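Local coordinates for protein aminoacyl-tRNA synthetase (Cryptosporidium parvum, PDB 5F9Z) that probably attaches proline to its cognate tRNA in an ATP-dependent reaction, as a prolyl-tRNA synthetase, and binds the inhibitor halofuginone, at residues 362-367 with 374-379. Sequence-based numbering, arbitrary orientation.
Sequences RFEVGP and SVRVVV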
ATOM      1  N   ARG A 362     -18.800  -9.101  14.163  1.00 27.87           N
ATOM      2  CA  ARG A 362     -20.167  -8.663  14.393  1.00 29.11           C
ATOM      3  C   ARG A 362     -20.697  -9.330  15.653  1.00 29.54           C
ATOM      4  O   ARG A 362     -20.432 -10.509  15.904  1.00 29.28           O
ATOM      5  CB  ARG A 362     -21.082  -8.968  13.197  1.00 28.12           C
ATOM      6  CG  ARG A 362     -21.442 -10.427  12.988  1.00 29.77           C
ATOM      7  CD  ARG A 362     -22.776 -10.531  12.267  1.00 31.02           C
ATOM      8  NE  ARG A 362     -23.055 -11.875  11.773  1.00 31.39           N
ATOM      9  CZ  ARG A 362     -22.774 -12.289  10.542  1.00 33.31           C
ATOM     10  NH1 ARG A 362     -22.202 -11.460   9.679  1.00 35.02           N
ATOM     11  NH2 ARG A 362     -23.063 -13.529  10.172  1.00 33.43           N
ATOM     12  N   PHE A 363     -21.420  -8.557  16.458  1.00 30.12           N
ATOM     13  CA  PHE A 363     -22.029  -9.045  17.686  1.00 29.12           C
ATOM     14  C   PHE A 363     -23.526  -9.189  17.457  1.00 29.82           C
ATOM     15  O   PHE A 363     -24.207  -8.205  17.150  1.00 30.18           O
ATOM     16  CB  PHE A 363     -21.759  -8.101  18.860  1.00 28.76           C
ATOM     17  CG  PHE A 363     -20.330  -8.098  19.334  1.00 27.94           C
ATOM     18  CD1 PHE A 363     -19.379  -8.919  18.749  1.00 27.20           C
ATOM     19  CD2 PHE A 363     -19.944  -7.278  20.382  1.00 26.67           C
ATOM     20  CE1 PHE A 363     -18.069  -8.910  19.192  1.00 25.80           C
ATOM     21  CE2 PHE A 363     -18.639  -7.268  20.831  1.00 25.25           C
ATOM     22  CZ  PHE A 363     -17.700  -8.084  20.235  1.00 24.95           C
ATOM     23  N   GLU A 364     -24.031 -10.409  17.596  1.00 30.72           N
ATOM     24  CA  GLU A 364     -25.458 -10.683  17.508  1.00 31.32           C
ATOM     25  C   GLU A 364     -26.023 -10.729  18.923  1.00 31.59           C
ATOM     26  O   GLU A 364     -25.620 -11.575  19.728  1.00 34.04           O
ATOM     27  CB  GLU A 364     -25.716 -11.995  16.769  1.00 31.71           C
ATOM     28  CG  GLU A 364     -25.109 -12.034  15.376  1.00 31.98           C
ATOM     29  CD  GLU A 364     -25.309 -13.366  14.685  1.00 35.22           C
ATOM     30  OE1 GLU A 364     -25.904 -14.276  15.301  1.00 37.70           O
ATOM     31  OE2 GLU A 364     -24.870 -13.504  13.523  1.00 36.10           O
ATOM     32  N   VAL A 365     -26.941  -9.816  19.224  1.00 29.52           N
ATOM     33  CA  VAL A 365     -27.490  -9.658  20.567  1.00 28.86           C
ATOM     34  C   VAL A 365     -28.987  -9.924  20.482  1.00 31.30           C
ATOM     35  O   VAL A 365     -29.764  -9.046  20.089  1.00 33.22           O
ATOM     36  CB  VAL A 365     -27.203  -8.270  21.151  1.00 28.37           C
ATOM     37  CG1 VAL A 365     -27.773  -8.158  22.557  1.00 29.60           C
ATOM     38  CG2 VAL A 365     -25.706  -7.999  21.154  1.00 23.50           C
ATOM     39  N   GLY A 366     -29.397 -11.135  20.851  1.00 32.25           N
ATOM     40  CA  GLY A 366     -30.793 -11.493  20.890  1.00 33.00           C
ATOM     41  C   GLY A 366     -31.244 -11.832  22.295  1.00 33.94           C
ATOM     42  O   GLY A 366     -30.499 -11.662  23.264  1.00 32.69           O
ATOM     43  N   PRO A 367     -32.490 -12.300  22.431  1.00 36.30           N
ATOM     44  CA  PRO A 367     -32.983 -12.699  23.764  1.00 38.63           C
ATOM     45  C   PRO A 367     -32.055 -13.646  24.509  1.00 40.18           C
ATOM     46  O   PRO A 367     -31.782 -13.434  25.697  1.00 40.38           O
ATOM     47  CB  PRO A 367     -34.333 -13.362  23.448  1.00 39.94           C
ATOM     48  CG  PRO A 367     -34.730 -12.876  22.085  1.00 39.86           C
ATOM     49  CD  PRO A 367     -33.577 -12.156  21.449  1.00 38.57           C
ATOM     50  N   SER A 374     -24.137 -12.474  27.566  1.00 37.41           N
ATOM     51  CA  SER A 374     -23.107 -12.881  26.624  1.00 37.12           C
ATOM     52  C   SER A 374     -23.471 -12.328  25.254  1.00 35.54           C
ATOM     53  O   SER A 374     -24.571 -11.810  25.046  1.00 35.54           O
ATOM     54  CB  SER A 374     -22.961 -14.408  26.587  1.00 39.14           C
ATOM     55  OG  SER A 374     -22.762 -14.879  25.266  1.00 40.77           O
ATOM     56  N   VAL A 375     -22.537 -12.431  24.313  1.00 33.37           N
ATOM     57  CA  VAL A 375     -22.747 -11.948  22.954  1.00 33.58           C
ATOM     58  C   VAL A 375     -22.279 -13.009  21.969  1.00 33.66           C
ATOM     59  O   VAL A 375     -21.296 -13.716  22.221  1.00 32.02           O
ATOM     60  CB  VAL A 375     -22.023 -10.608  22.695  1.00 32.92           C
ATOM     61  CG1 VAL A 375     -22.666  -9.486  23.498  1.00 33.82           C
ATOM     62  CG2 VAL A 375     -20.548 -10.729  23.023  1.00 33.84           C
ATOM     63  N   ARG A 376     -22.992 -13.122  20.852  1.00 33.01           N
ATOM     64  CA  ARG A 376     -22.617 -14.021  19.769  1.00 33.14           C
ATOM     65  C   ARG A 376     -21.672 -13.288  18.823  1.00 30.83           C
ATOM     66  O   ARG A 376     -22.059 -12.296  18.196  1.00 29.67           O
ATOM     67  CB  ARG A 376     -23.855 -14.516  19.023  1.00 35.57           C
ATOM     68  CG  ARG A 376     -23.553 -15.246  17.723  1.00 36.63           C
ATOM     69  CD  ARG A 376     -22.650 -16.449  17.950  1.00 36.96           C
ATOM     70  NE  ARG A 376     -23.240 -17.414  18.872  1.00 38.87           N
ATOM     71  CZ  ARG A 376     -24.045 -18.406  18.503  1.00 40.26           C
ATOM     72  NH1 ARG A 376     -24.359 -18.565  17.225  1.00 40.63           N
ATOM     73  NH2 ARG A 376     -24.535 -19.237  19.412  1.00 41.06           N
ATOM     74  N   VAL A 377     -20.440 -13.775  18.723  1.00 31.76           N
ATOM     75  CA  VAL A 377     -19.414 -13.164  17.887  1.00 30.31           C
ATOM     76  C   VAL A 377     -19.247 -14.001  16.628  1.00 30.33           C
ATOM     77  O   VAL A 377     -19.096 -15.227  16.704  1.00 31.55           O
ATOM     78  CB  VAL A 377     -18.081 -13.041  18.644  1.00 28.64           C
ATOM     79  CG1 VAL A 377     -17.052 -12.313  17.792  1.00 27.54           C
ATOM     80  CG2 VAL A 377     -18.288 -12.332  19.973  1.00 27.64           C
ATOM     81  N   VAL A 378     -19.277 -13.344  15.472  1.00 28.50           N
ATOM     82  CA  VAL A 378     -19.017 -13.980  14.187  1.00 26.55           C
ATOM     83  C   VAL A 378     -17.825 -13.273  13.558  1.00 26.28           C
ATOM     84  O   VAL A 378     -17.847 -12.049  13.381  1.00 27.27           O
ATOM     85  CB  VAL A 378     -20.240 -13.928  13.259  1.00 26.72           C
ATOM     86  CG1 VAL A 378     -19.950 -14.670  11.961  1.00 27.19           C
ATOM     87  CG2 VAL A 378     -21.461 -14.513  13.951  1.00 23.24           C
ATOM     88  N   VAL A 379     -16.791 -14.038  13.229  1.00 26.44           N
ATOM     89  CA  VAL A 379     -15.564 -13.495  12.658  1.00 24.78           C
ATOM     90  C   VAL A 379     -15.732 -13.371  11.150  1.00 25.29           C
ATOM     91  O   VAL A 379     -16.280 -14.265  10.493  1.00 27.40           O
ATOM     92  CB  VAL A 379     -14.356 -14.377  13.024  1.00 24.07           C
ATOM     93  CG1 VAL A 379     -13.061 -13.719  12.583  1.00 21.81           C
ATOM     94  CG2 VAL A 379     -14.337 -14.645  14.521  1.00 23.38           C
TER
HETATM   95  O   HOH W   1     -24.527 -16.737  14.656  1.00 41.82           O
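The guanidinium of R362 lies with one face over V378, whose CG1 sits 3.7 Å above its plane, near the outer part of the group rather than over its centre. At the edge of the same group, in its plane, is the carboxylate of E364. NE of R362 donates to the anti lone pair of E364 OE2 at 3.0 Å in a salt bridge. The ring of F363 has V375 CG2 over one face, and its CE1 meets V377 CG2 obliquely at 3.5 Å.

With chi1 at 72° and the chain extended to NE, R362 runs alongside V378, its CG 3.7 Å from V378 CB. R362 NH1 makes a second salt bridge, to E355. E364 OE2 also touches V378 CG2, while OE1 lies 3.5 Å from R376 CG. A water bridges OE1 to R376 NH1; the two charged groups do not touch directly. Bends at chi2 and chi3 (58° and 59°) turn the end of R376 away from strand 362-365, and its NE makes a salt bridge to D387.

F363 and V377 share the opposite face of the sheet. Helices 317-332 and 393-417 pack against this side. Near the end of the strand pair, V365 CG2 and V375 CG1 make a separate apolar contact.

R362 and V378 form a hydrogen-bonded pair, as do E364 and R376. The shortest bond runs from E364 N to R376 O, 2.8 Å. F363 and V377 form the non-hydrogen-bonded pair between them, where F363 CA approaches R376 O.

The two neighbouring antiparallel strands are joined through helix 367-372. They belong to the five-stranded mixed sheet of the alpha/beta anticodon-binding domain found in class IIa tRNA synthetases.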